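Local coordinates for protein pyridine nucleotide-disulphide oxidoreductase dimerisation region (Escherichia coli BL21, PDB 6KYY) that is an FAD-containing flavoprotein of the pyridine nucleotide-disulfide oxidoreductase family, probably involved in resistance to reactive chlorine species, at residues S42-G47 and F84-N89; K59-D64 and Q76-V81; F340-L345 and M378-G383. All blocks are in the same frame, centred on the assembly; numbering follows the deposited sequence.

From the N terminus, the chain leaves strand 36-40 into the loop 42-47, runs through helices 49-53 and 55-65, and returns along helix 71-94, where 84-89 closes contact 1 across 36 mostly helical residues. Contact 2 lies within that excursion: 59-64 on helix 55-65 packs against 76-81, earlier on helix 71-94, which both contacts share. Their centres are about 16 Å apart, and both reach FAD. Contact 3 follows in series in the dimerisation region, where 340-345 and 378-383 join the approaches to strands 345-349 and 384-390. It meets contact 2 through Lys59 and Val62, which pack on residues 340-342. All three contacts also touch the second subunit.

Contact 1 of 3, residues S42-G47 and F84-N89; sequences SNAMYG and FLRNKN. With FAD (flavin-adenine dinucleotide), chain N.
Arg86 gives helix 71-94 its largest share of the contact with the loop 42-47: its aliphatic part packs on Tyr46 and its guanidinium lies against Ala44. Arg86 CG sits 3.6 Å from Tyr46 CB and also meets Tyr46 O, while Ala44 CB approaches Arg86 NH1. CG is anti to the backbone N (chi1 -178°), and a bend at chi3 carries the guanidinium across Ala44. Further along the helix, Asn89 CB rests against Gly47 CA (3.5 Å).

The polar contacts across the interface are not hydrogen bonds. Ala44 O stands over one face of the guanidinium, 3.3 Å from Arg86 NH2, at a poor angle for bonding; Arg86 NE bonds instead to Asn52 OD1. Asn89 ND2 donates to Leu85 O within its own helix (3.0 Å), and its OD1 accepts from Lys23 NZ.

On the other side of the loop, Met45 CB lies 3.2 Å from FAD O3B, on the adenosine ribose. With no direct hydrogen bond between them, the loop and helix of this FAD-binding domain are held by packing, by a carbonyl over the guanidinium face, and by Asn52 and Lys23, which bond also to Tyr46 O and Gly47 O respectively.

Contact 2 of 3, residues K59-D64 and Q76-V81; sequences KTLVHD and QRKNEV. With FAD (flavin-adenine dinucleotide), chain N.
Asp64 and Arg77 form the salt bridge between helices 55-65 and 71-94. Arg77 NE donates to Asp64 OD2 at 3.0 Å and 162°, with the acceptor at the edge of the guanidinium and in its plane; the donor comes from above the carboxylate plane, the two planes being 76° apart. The other nitrogens of Arg77 are taken up by the second subunit, NH1 by Arg376 O and NH2 by Val377 O, so one side chain joins the helix pair to the dimer partner. Thr60 CG2 lies over one face of this guanidinium, 3.4 Å from Arg77 NH2. That methyl is anti to the backbone N, and the hydroxyl, beside the N, bonds to Ile56 O one turn back.

The two segments form part of a helical hairpin in the FAD-binding domain, running roughly antiparallel, with axes 9.4 Å apart and 144° between their directions. Leu61 CD1 packs on Lys78 CD at 3.9 Å, across the aliphatic part of a chain bent at chi2 and chi3; Lys78 NZ is bonded to Leu159 O. On the flavin side of the hairpin, Lys59 NZ donates to FAD O4 at 2.9 Å and to FAD N5 at 3.2 Å. The same nitrogen also forms a salt bridge with Glu179 OE2.

Contact 3 of 3, residues F340-L345 and M378-G383; sequences FMTPPL and MNDTRG
The guanidinium of Arg382 has Thr342 O over one face and Asp380 OD1 at its edge, near its plane, while Pro343 CD approaches obliquely. Thr342 O is 3.2 Å from Arg382 NH2, but the angle is too poor for a hydrogen bond. Within 378-383 Arg382 grips Asp380 side-on with two nitrogens in a salt bridge: Arg382 NH2 donates to Asp380 OD1 at 3.2 Å and 157°, and Arg382 NE to Asp380 OD2 at 3.0 Å and 136°, using the syn lone pair of OD2, which is tilted from the guanidinium plane. A bend at chi3 (-40°) of Arg382 helps turn its guanidinium toward the carboxylate.

These two loops belong to the dimerisation domain, whose antiparallel sheet includes strands 345-349 and 384-390, the strands the loops lead into. Segment 378-383 leaves helix 373-377 through a Schellman motif with Asn379 as its C-prime residue. The opposing loop turns through a cis peptide bond before Pro343.

No hydrogen bond crosses between the segments; methyl and ring carbons of one meet oxygens and nitrogens of the other. Thr342 CG2 lies 3.3 Å from Asp380 OD1, the two side chains crossing at about a right angle, and OG1 turns to Gln66 NE2 on another part of the chain. Ile215 of helix 206-218 packs against both Pro343 and Arg382. The pyrrolidine ring of Pro343 crosses the Arg382 side chain at about a right angle, with Pro343 CD 4.0 Å from Arg382 NE and Pro343 CG 3.5 Å from Arg382 O.

Contact 1 of 3, residues S42-G47 and F84-N89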
loop_
_atom_site.group_PDB
_atom_site.type_symbol
_atom_site.label_atom_id
_atom_site.label_comp_id
_atom_site.label_asym_id
_atom_site.label_seq_id
_atom_site.Cartn_x
_atom_site.Cartn_y
_atom_site.Cartn_z
ATOM N N SER B 42 17.667 18.957 -22.312
ATOM C CA SER B 42 17.233 19.934 -21.323
ATOM C C SER B 42 17.887 19.635 -19.983
ATOM O O SER B 42 17.863 18.491 -19.522
ATOM C CB SER B 42 15.707 19.924 -21.177
ATOM O OG SER B 42 15.238 21.128 -20.596
ATOM N N ASN B 43 18.463 20.662 -19.360
ATOM C CA ASN B 43 19.053 20.503 -18.036
ATOM C C ASN B 43 18.016 20.556 -16.920
ATOM O O ASN B 43 18.371 20.347 -15.754
ATOM C CB ASN B 43 20.140 21.559 -17.807
ATOM C CG ASN B 43 19.575 22.934 -17.505
ATOM O OD1 ASN B 43 18.508 23.305 -17.991
ATOM N ND2 ASN B 43 20.300 23.705 -16.700
ATOM N N ALA B 44 16.755 20.837 -17.244
ATOM C CA ALA B 44 15.647 20.683 -16.314
ATOM C C ALA B 44 14.928 19.355 -16.504
ATOM O O ALA B 44 13.899 19.115 -15.865
ATOM C CB ALA B 44 14.659 21.842 -16.466
ATOM N N MET B 45 15.450 18.493 -17.378
ATOM C CA MET B 45 14.880 17.177 -17.629
ATOM C C MET B 45 15.821 16.053 -17.219
ATOM O O MET B 45 15.600 14.901 -17.613
ATOM C CB MET B 45 14.502 17.035 -19.106
ATOM C CG MET B 45 13.223 17.755 -19.482
ATOM S SD MET B 45 11.785 17.061 -18.651
ATOM C CE MET B 45 10.889 16.387 -20.050
ATOM N N TYR B 46 16.870 16.359 -16.458
ATOM C CA TYR B 46 17.719 15.318 -15.896
ATOM C C TYR B 46 16.877 14.376 -15.049
ATOM O O TYR B 46 16.132 14.813 -14.167
ATOM C CB TYR B 46 18.830 15.936 -15.046
ATOM C CG TYR B 46 19.921 16.638 -15.824
ATOM C CD1 TYR B 46 20.235 16.262 -17.125
ATOM C CD2 TYR B 46 20.649 17.673 -15.247
ATOM C CE1 TYR B 46 21.238 16.903 -17.830
ATOM C CE2 TYR B 46 21.652 18.319 -15.944
ATOM C CZ TYR B 46 21.942 17.929 -17.233
ATOM O OH TYR B 46 22.940 18.572 -17.924
ATOM N N GLY B 47 16.981 13.080 -15.322
ATOM C CA GLY B 47 16.204 12.091 -14.612
ATOM C C GLY B 47 14.980 11.591 -15.347
ATOM O O GLY B 47 14.403 10.578 -14.933
ATOM N N PHE B 84 15.491 17.640 -5.808
ATOM C CA PHE B 84 16.377 16.686 -5.154
ATOM C C PHE B 84 16.648 15.487 -6.054
ATOM O O PHE B 84 17.795 15.047 -6.183
ATOM C CB PHE B 84 15.783 16.226 -3.824
ATOM C CG PHE B 84 16.623 15.201 -3.116
ATOM C CD1 PHE B 84 17.602 15.591 -2.220
ATOM C CD2 PHE B 84 16.444 13.847 -3.358
ATOM C CE1 PHE B 84 18.384 14.652 -1.574
ATOM C CE2 PHE B 84 17.225 12.906 -2.721
ATOM C CZ PHE B 84 18.195 13.308 -1.825
ATOM N N LEU B 85 15.602 14.942 -6.678
ATOM C CA LEU B 85 15.780 13.750 -7.495
ATOM C C LEU B 85 16.373 14.074 -8.861
ATOM O O LEU B 85 17.018 13.212 -9.465
ATOM C CB LEU B 85 14.448 13.013 -7.644
ATOM C CG LEU B 85 14.085 12.156 -6.427
ATOM C CD1 LEU B 85 12.581 11.962 -6.312
ATOM C CD2 LEU B 85 14.802 10.815 -6.477
ATOM N N ARG B 86 16.177 15.298 -9.357
ATOM C CA ARG B 86 16.852 15.702 -10.587
ATOM C C ARG B 86 18.359 15.785 -10.382
ATOM O O ARG B 86 19.134 15.334 -11.233
ATOM C CB ARG B 86 16.305 17.043 -11.077
ATOM C CG ARG B 86 16.912 17.520 -12.389
ATOM C CD ARG B 86 16.588 18.980 -12.662
ATOM N NE ARG B 86 15.153 19.209 -12.806
ATOM C CZ ARG B 86 14.591 20.412 -12.861
ATOM N NH1 ARG B 86 15.342 21.503 -12.787
ATOM N NH2 ARG B 86 13.276 20.526 -12.993
ATOM N N ASN B 87 18.792 16.355 -9.254
ATOM C CA ASN B 87 20.219 16.435 -8.966
ATOM C C ASN B 87 20.801 15.067 -8.635
ATOM O O ASN B 87 21.964 14.795 -8.959
ATOM C CB ASN B 87 20.468 17.414 -7.819
ATOM C CG ASN B 87 21.938 17.735 -7.635
ATOM O OD1 ASN B 87 22.585 17.236 -6.716
ATOM N ND2 ASN B 87 22.473 18.574 -8.514
ATOM N N LYS B 88 20.017 14.198 -7.996
ATOM C CA LYS B 88 20.496 12.851 -7.705
ATOM C C LYS B 88 20.547 12.002 -8.970
ATOM O O LYS B 88 21.461 11.188 -9.142
ATOM C CB LYS B 88 19.607 12.194 -6.648
ATOM C CG LYS B 88 19.966 10.747 -6.337
ATOM C CD LYS B 88 20.624 10.619 -4.973
ATOM C CE LYS B 88 21.159 9.214 -4.746
ATOM N NZ LYS B 88 22.548 9.055 -5.258
ATOM N N ASN B 89 19.577 12.182 -9.871
ATOM C CA ASN B 89 19.568 11.402 -11.104
ATOM C C ASN B 89 20.668 11.841 -12.059
ATOM O O ASN B 89 21.189 11.017 -12.819
ATOM C CB ASN B 89 18.208 11.509 -11.788
ATOM C CG ASN B 89 17.327 10.311 -11.518
ATOM O OD1 ASN B 89 17.525 9.238 -12.087
ATOM N ND2 ASN B 89 16.353 10.485 -10.635
HETATM P PA FAD N . 11.104 10.001 -20.845
HETATM O O1A FAD N . 9.936 10.665 -21.472
HETATM O O2A FAD N . 11.008 9.771 -19.332
HETATM O O5B FAD N . 12.423 10.787 -21.169
HETATM C C5B FAD N . 12.492 11.708 -22.278
HETATM C C4B FAD N . 13.759 12.517 -22.154
HETATM O O4B FAD N . 14.407 12.615 -23.444
HETATM C C3B FAD N . 13.572 13.948 -21.649
HETATM O O3B FAD N . 14.548 14.263 -20.664
HETATM C C2B FAD N . 13.738 14.792 -22.916
HETATM O O2B FAD N . 14.266 16.082 -22.627
HETATM C C1B FAD N . 14.751 13.959 -23.693
HETATM N N9A FAD N . 14.738 14.183 -25.136
HETATM C C8A FAD N . 13.644 14.222 -25.960
HETATM N N7A FAD N . 13.931 14.445 -27.222
HETATM C C5A FAD N . 15.313 14.562 -27.227
HETATM C C6A FAD N . 16.242 14.803 -28.258
HETATM N N6A FAD N . 15.904 14.976 -29.538
HETATM N N1A FAD N . 17.551 14.860 -27.922
HETATM C C2A FAD N . 17.896 14.687 -26.644
HETATM N N3A FAD N . 17.111 14.456 -25.589
HETATM C C4A FAD N . 15.824 14.403 -25.949
HETATM N N1 FAD N . 3.776 6.586 -15.764
HETATM C C2 FAD N . 3.509 5.665 -14.791
HETATM O O2 FAD N . 3.984 4.525 -14.831
HETATM N N3 FAD N . 2.690 6.007 -13.729
HETATM C C4 FAD N . 2.067 7.225 -13.540
HETATM O O4 FAD N . 1.368 7.413 -12.546
HETATM C C4X FAD N . 2.353 8.196 -14.582
HETATM N N5 FAD N . 1.836 9.384 -14.469
HETATM C C5X FAD N . 2.114 10.310 -15.460
HETATM C C6 FAD N . 1.551 11.582 -15.364
HETATM C C7 FAD N . 1.800 12.549 -16.332
HETATM C C7M FAD N . 1.175 13.913 -16.194
HETATM C C8 FAD N . 2.627 12.241 -17.423
HETATM C C8M FAD N . 2.916 13.265 -18.487
HETATM C C9 FAD N . 3.190 10.972 -17.524
HETATM C C9A FAD N . 2.941 10.009 -16.553
HETATM N N10 FAD N . 3.500 8.718 -16.622
HETATM C C10 FAD N . 3.225 7.783 -15.653
HETATM C "C1'" FAD N . 4.366 8.333 -17.745
HETATM C "C2'" FAD N . 5.851 8.536 -17.462
HETATM O "O2'" FAD N . 6.133 9.923 -17.270
HETATM C "C3'" FAD N . 6.663 8.020 -18.651
HETATM O "O3'" FAD N . 5.967 6.933 -19.249
HETATM C "C4'" FAD N . 8.080 7.566 -18.296
HETATM O "O4'" FAD N . 8.868 8.702 -17.936
HETATM C "C5'" FAD N . 8.744 6.796 -19.419
HETATM O "O5'" FAD N . 9.363 7.730 -20.328
HETATM P P FAD N . 10.515 7.278 -21.303
HETATM O O1P FAD N . 11.418 6.262 -20.598
HETATM O O2P FAD N . 9.952 6.813 -22.589
HETATM O O3P FAD N . 11.366 8.597 -21.533
#

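Contact 2 of 3, residues K59-D64 and Q76-V81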
loop_
_atom_site.group_PDB
_atom_site.type_symbol
_atom_site.label_atom_id
_atom_site.label_comp_id
_atom_site.label_asym_id
_atom_site.label_seq_id
_atom_site.Cartn_x
_atom_site.Cartn_y
_atom_site.Cartn_z
ATOM N N LYS B 59 2.067 13.189 -8.190
ATOM C CA LYS B 59 1.655 12.447 -7.005
ATOM C C LYS B 59 2.046 13.164 -5.720
ATOM O O LYS B 59 1.349 13.034 -4.707
ATOM C CB LYS B 59 2.252 11.037 -7.026
ATOM C CG LYS B 59 1.426 9.996 -7.789
ATOM C CD LYS B 59 0.903 10.534 -9.116
ATOM C CE LYS B 59 1.108 9.544 -10.246
ATOM N NZ LYS B 59 0.662 10.084 -11.562
ATOM N N THR B 60 3.162 13.899 -5.739
ATOM C CA THR B 60 3.528 14.742 -4.604
ATOM C C THR B 60 2.403 15.709 -4.263
ATOM O O THR B 60 2.083 15.917 -3.086
ATOM C CB THR B 60 4.814 15.517 -4.913
ATOM O OG1 THR B 60 5.859 14.604 -5.275
ATOM C CG2 THR B 60 5.259 16.341 -3.710
ATOM N N LEU B 61 1.783 16.302 -5.286
ATOM C CA LEU B 61 0.699 17.247 -5.052
ATOM C C LEU B 61 -0.576 16.538 -4.611
ATOM O O LEU B 61 -1.307 17.046 -3.754
ATOM C CB LEU B 61 0.451 18.075 -6.313
ATOM C CG LEU B 61 1.461 19.204 -6.525
ATOM C CD1 LEU B 61 1.732 19.425 -8.002
ATOM C CD2 LEU B 61 0.981 20.489 -5.866
ATOM N N VAL B 62 -0.861 15.364 -5.183
ATOM C CA VAL B 62 -2.065 14.626 -4.804
ATOM C C VAL B 62 -2.007 14.233 -3.333
ATOM O O VAL B 62 -3.015 14.292 -2.619
ATOM C CB VAL B 62 -2.258 13.396 -5.712
ATOM C CG1 VAL B 62 -3.520 12.640 -5.323
ATOM C CG2 VAL B 62 -2.337 13.817 -7.170
ATOM N N HIS B 63 -0.826 13.835 -2.852
ATOM C CA HIS B 63 -0.686 13.494 -1.440
ATOM C C HIS B 63 -0.898 14.716 -0.556
ATOM O O HIS B 63 -1.488 14.612 0.526
ATOM C CB HIS B 63 0.686 12.874 -1.180
ATOM C CG HIS B 63 0.909 12.481 0.248
ATOM N ND1 HIS B 63 1.491 13.324 1.170
ATOM C CD2 HIS B 63 0.624 11.337 0.913
ATOM C CE1 HIS B 63 1.558 12.716 2.340
ATOM N NE2 HIS B 63 1.038 11.508 2.212
ATOM N N ASP B 64 -0.425 15.884 -0.999
ATOM C CA ASP B 64 -0.681 17.111 -0.252
ATOM C C ASP B 64 -2.120 17.573 -0.435
ATOM O O ASP B 64 -2.734 18.096 0.502
ATOM C CB ASP B 64 0.294 18.204 -0.686
ATOM C CG ASP B 64 1.557 18.226 0.152
ATOM O OD1 ASP B 64 1.553 17.633 1.251
ATOM O OD2 ASP B 64 2.554 18.837 -0.288
ATOM N N GLN B 76 5.633 24.375 -3.363
ATOM C CA GLN B 76 6.962 24.536 -2.781
ATOM C C GLN B 76 7.582 23.185 -2.445
ATOM O O GLN B 76 8.760 22.946 -2.734
ATOM C CB GLN B 76 6.883 25.419 -1.535
ATOM C CG GLN B 76 8.227 25.694 -0.879
ATOM C CD GLN B 76 9.132 26.558 -1.737
ATOM O OE1 GLN B 76 8.671 27.260 -2.638
ATOM N NE2 GLN B 76 10.430 26.513 -1.458
ATOM N N ARG B 77 6.804 22.288 -1.833
ATOM C CA ARG B 77 7.315 20.953 -1.540
ATOM C C ARG B 77 7.505 20.147 -2.816
ATOM O O ARG B 77 8.446 19.351 -2.920
ATOM C CB ARG B 77 6.376 20.223 -0.580
ATOM C CG ARG B 77 6.968 18.951 0.005
ATOM C CD ARG B 77 6.016 18.286 0.986
ATOM N NE ARG B 77 5.126 17.330 0.331
ATOM C CZ ARG B 77 5.463 16.081 0.025
ATOM N NH1 ARG B 77 6.675 15.628 0.311
ATOM N NH2 ARG B 77 4.585 15.284 -0.568
ATOM N N LYS B 78 6.617 20.333 -3.796
ATOM C CA LYS B 78 6.796 19.677 -5.085
ATOM C C LYS B 78 8.134 20.060 -5.708
ATOM O O LYS B 78 8.849 19.200 -6.234
ATOM C CB LYS B 78 5.638 20.029 -6.018
ATOM C CG LYS B 78 5.817 19.559 -7.453
ATOM C CD LYS B 78 5.405 20.637 -8.443
ATOM C CE LYS B 78 6.617 21.279 -9.095
ATOM N NZ LYS B 78 6.259 22.502 -9.863
ATOM N N ASN B 79 8.501 21.343 -5.630
ATOM C CA ASN B 79 9.780 21.783 -6.179
ATOM C C ASN B 79 10.951 21.111 -5.471
ATOM O O ASN B 79 11.924 20.706 -6.117
ATOM C CB ASN B 79 9.901 23.302 -6.080
ATOM C CG ASN B 79 9.116 24.021 -7.153
ATOM O OD1 ASN B 79 8.770 23.441 -8.181
ATOM N ND2 ASN B 79 8.826 25.294 -6.919
ATOM N N GLU B 80 10.875 20.984 -4.144
ATOM C CA GLU B 80 11.976 20.386 -3.394
ATOM C C GLU B 80 12.167 18.917 -3.748
ATOM O O GLU B 80 13.297 18.414 -3.724
ATOM C CB GLU B 80 11.737 20.542 -1.893
ATOM C CG GLU B 80 12.201 21.872 -1.324
ATOM C CD GLU B 80 11.193 22.480 -0.367
ATOM O OE1 GLU B 80 10.436 21.714 0.266
ATOM O OE2 GLU B 80 11.158 23.723 -0.249
ATOM N N VAL B 81 11.082 18.216 -4.079
ATOM C CA VAL B 81 11.188 16.801 -4.415
ATOM C C VAL B 81 11.697 16.618 -5.840
ATOM O O VAL B 81 12.543 15.754 -6.098
ATOM C CB VAL B 81 9.832 16.102 -4.198
ATOM C CG1 VAL B 81 9.903 14.653 -4.646
ATOM C CG2 VAL B 81 9.420 16.190 -2.736
HETATM P PA FAD N . 11.104 10.001 -20.845
HETATM O O1A FAD N . 9.936 10.665 -21.472
HETATM O O2A FAD N . 11.008 9.771 -19.332
HETATM O O5B FAD N . 12.423 10.787 -21.169
HETATM C C5B FAD N . 12.492 11.708 -22.278
HETATM C C4B FAD N . 13.759 12.517 -22.154
HETATM O O4B FAD N . 14.407 12.615 -23.444
HETATM C C3B FAD N . 13.572 13.948 -21.649
HETATM O O3B FAD N . 14.548 14.263 -20.664
HETATM C C2B FAD N . 13.738 14.792 -22.916
HETATM O O2B FAD N . 14.266 16.082 -22.627
HETATM C C1B FAD N . 14.751 13.959 -23.693
HETATM N N9A FAD N . 14.738 14.183 -25.136
HETATM C C8A FAD N . 13.644 14.222 -25.960
HETATM N N7A FAD N . 13.931 14.445 -27.222
HETATM C C5A FAD N . 15.313 14.562 -27.227
HETATM C C6A FAD N . 16.242 14.803 -28.258
HETATM N N6A FAD N . 15.904 14.976 -29.538
HETATM N N1A FAD N . 17.551 14.860 -27.922
HETATM C C2A FAD N . 17.896 14.687 -26.644
HETATM N N3A FAD N . 17.111 14.456 -25.589
HETATM C C4A FAD N . 15.824 14.403 -25.949
HETATM N N1 FAD N . 3.776 6.586 -15.764
HETATM C C2 FAD N . 3.509 5.665 -14.791
HETATM O O2 FAD N . 3.984 4.525 -14.831
HETATM N N3 FAD N . 2.690 6.007 -13.729
HETATM C C4 FAD N . 2.067 7.225 -13.540
HETATM O O4 FAD N . 1.368 7.413 -12.546
HETATM C C4X FAD N . 2.353 8.196 -14.582
HETATM N N5 FAD N . 1.836 9.384 -14.469
HETATM C C5X FAD N . 2.114 10.310 -15.460
HETATM C C6 FAD N . 1.551 11.582 -15.364
HETATM C C7 FAD N . 1.800 12.549 -16.332
HETATM C C7M FAD N . 1.175 13.913 -16.194
HETATM C C8 FAD N . 2.627 12.241 -17.423
HETATM C C8M FAD N . 2.916 13.265 -18.487
HETATM C C9 FAD N . 3.190 10.972 -17.524
HETATM C C9A FAD N . 2.941 10.009 -16.553
HETATM N N10 FAD N . 3.500 8.718 -16.622
HETATM C C10 FAD N . 3.225 7.783 -15.653
HETATM C "C1'" FAD N . 4.366 8.333 -17.745
HETATM C "C2'" FAD N . 5.851 8.536 -17.462
HETATM O "O2'" FAD N . 6.133 9.923 -17.270
HETATM C "C3'" FAD N . 6.663 8.020 -18.651
HETATM O "O3'" FAD N . 5.967 6.933 -19.249
HETATM C "C4'" FAD N . 8.080 7.566 -18.296
HETATM O "O4'" FAD N . 8.868 8.702 -17.936
HETATM C "C5'" FAD N . 8.744 6.796 -19.419
HETATM O "O5'" FAD N . 9.363 7.730 -20.328
HETATM P P FAD N . 10.515 7.278 -21.303
HETATM O O1P FAD N . 11.418 6.262 -20.598
HETATM O O2P FAD N . 9.952 6.813 -22.589
HETATM O O3P FAD N . 11.366 8.597 -21.533
#

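Contact 3 of 3, residues F340-L345 and M378-G383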
loop_
_atom_site.group_PDB
_atom_site.type_symbol
_atom_site.label_atom_id
_atom_site.label_comp_id
_atom_site.label_asym_id
_atom_site.label_seq_id
_atom_site.Cartn_x
_atom_site.Cartn_y
_atom_site.Cartn_z
ATOM N N PHE B 340 -4.510 7.779 -10.351
ATOM C CA PHE B 340 -4.193 8.301 -9.021
ATOM C C PHE B 340 -5.135 9.448 -8.650
ATOM O O PHE B 340 -4.755 10.615 -8.537
ATOM C CB PHE B 340 -2.732 8.719 -8.957
ATOM C CG PHE B 340 -1.790 7.560 -8.845
ATOM C CD1 PHE B 340 -1.386 6.869 -9.974
ATOM C CD2 PHE B 340 -1.330 7.144 -7.607
ATOM C CE1 PHE B 340 -0.526 5.794 -9.874
ATOM C CE2 PHE B 340 -0.469 6.069 -7.499
ATOM C CZ PHE B 340 -0.066 5.393 -8.635
ATOM N N MET B 341 -6.397 9.078 -8.444
ATOM C CA MET B 341 -7.367 9.984 -7.847
ATOM C C MET B 341 -7.333 9.867 -6.331
ATOM O O MET B 341 -6.304 9.527 -5.739
ATOM C CB MET B 341 -8.787 9.679 -8.318
ATOM C CG MET B 341 -9.067 9.874 -9.780
ATOM S SD MET B 341 -10.784 9.414 -10.054
ATOM C CE MET B 341 -10.780 7.737 -9.427
ATOM N N THR B 342 -8.478 10.137 -5.707
ATOM C CA THR B 342 -8.695 9.871 -4.288
ATOM C C THR B 342 -10.137 9.399 -4.151
ATOM O O THR B 342 -11.070 10.216 -4.205
ATOM C CB THR B 342 -8.433 11.105 -3.427
ATOM O OG1 THR B 342 -7.094 11.569 -3.647
ATOM C CG2 THR B 342 -8.614 10.775 -1.953
ATOM N N PRO B 343 -10.366 8.086 -3.995
ATOM C CA PRO B 343 -9.355 7.027 -3.925
ATOM C C PRO B 343 -8.876 6.560 -5.301
ATOM O O PRO B 343 -9.634 6.629 -6.268
ATOM C CB PRO B 343 -10.089 5.906 -3.197
ATOM C CG PRO B 343 -11.510 6.074 -3.617
ATOM C CD PRO B 343 -11.731 7.548 -3.853
ATOM N N PRO B 344 -7.632 6.093 -5.382
ATOM C CA PRO B 344 -7.072 5.708 -6.683
ATOM C C PRO B 344 -7.731 4.463 -7.263
ATOM O O PRO B 344 -8.210 3.585 -6.543
ATOM C CB PRO B 344 -5.589 5.461 -6.376
ATOM C CG PRO B 344 -5.508 5.299 -4.892
ATOM C CD PRO B 344 -6.621 6.102 -4.312
ATOM N N LEU B 345 -7.740 4.399 -8.595
ATOM C CA LEU B 345 -8.345 3.308 -9.354
ATOM C C LEU B 345 -7.231 2.466 -9.963
ATOM O O LEU B 345 -6.536 2.919 -10.878
ATOM C CB LEU B 345 -9.271 3.857 -10.442
ATOM C CG LEU B 345 -10.078 2.894 -11.323
ATOM C CD1 LEU B 345 -9.313 2.491 -12.582
ATOM C CD2 LEU B 345 -10.531 1.664 -10.539
ATOM N N MET B 378 -8.799 5.095 7.784
ATOM C CA MET B 378 -8.115 6.165 7.070
ATOM C C MET B 378 -9.052 7.286 6.632
ATOM O O MET B 378 -8.630 8.168 5.875
ATOM C CB MET B 378 -7.378 5.594 5.858
ATOM C CG MET B 378 -6.383 4.503 6.210
ATOM S SD MET B 378 -5.118 4.279 4.948
ATOM C CE MET B 378 -5.865 2.995 3.952
ATOM N N ASN B 379 -10.310 7.271 7.082
ATOM C CA ASN B 379 -11.287 8.320 6.764
ATOM C C ASN B 379 -11.483 8.481 5.256
ATOM O O ASN B 379 -11.481 9.594 4.730
ATOM C CB ASN B 379 -10.894 9.656 7.404
ATOM C CG ASN B 379 -12.049 10.645 7.454
ATOM O OD1 ASN B 379 -13.191 10.297 7.153
ATOM N ND2 ASN B 379 -11.756 11.883 7.836
ATOM N N ASP B 380 -11.653 7.355 4.543
ATOM C CA ASP B 380 -11.945 7.399 3.103
ATOM C C ASP B 380 -12.572 6.056 2.714
ATOM O O ASP B 380 -11.933 5.169 2.142
ATOM C CB ASP B 380 -10.710 7.704 2.255
ATOM C CG ASP B 380 -11.072 8.266 0.886
ATOM O OD1 ASP B 380 -10.177 8.752 0.158
ATOM O OD2 ASP B 380 -12.269 8.222 0.539
ATOM N N THR B 381 -13.854 5.909 3.044
ATOM C CA THR B 381 -14.608 4.706 2.718
ATOM C C THR B 381 -15.276 4.790 1.352
ATOM O O THR B 381 -16.323 4.166 1.140
ATOM C CB THR B 381 -15.651 4.429 3.804
ATOM O OG1 THR B 381 -16.861 5.133 3.499
ATOM C CG2 THR B 381 -15.137 4.879 5.170
ATOM N N ARG B 382 -14.707 5.554 0.423
ATOM C CA ARG B 382 -15.236 5.651 -0.929
ATOM C C ARG B 382 -14.623 4.578 -1.825
ATOM O O ARG B 382 -13.537 4.057 -1.563
ATOM C CB ARG B 382 -14.962 7.034 -1.521
ATOM C CG ARG B 382 -15.975 8.093 -1.142
ATOM C CD ARG B 382 -15.503 9.464 -1.586
ATOM N NE ARG B 382 -14.070 9.638 -1.366
ATOM C CZ ARG B 382 -13.433 10.800 -1.466
ATOM N NH1 ARG B 382 -14.104 11.900 -1.782
ATOM N NH2 ARG B 382 -12.126 10.863 -1.251
ATOM N N GLY B 383 -15.336 4.256 -2.894
ATOM C CA GLY B 383 -14.863 3.312 -3.883
ATOM C C GLY B 383 -15.569 1.973 -3.777
ATOM O O GLY B 383 -16.561 1.805 -3.063
#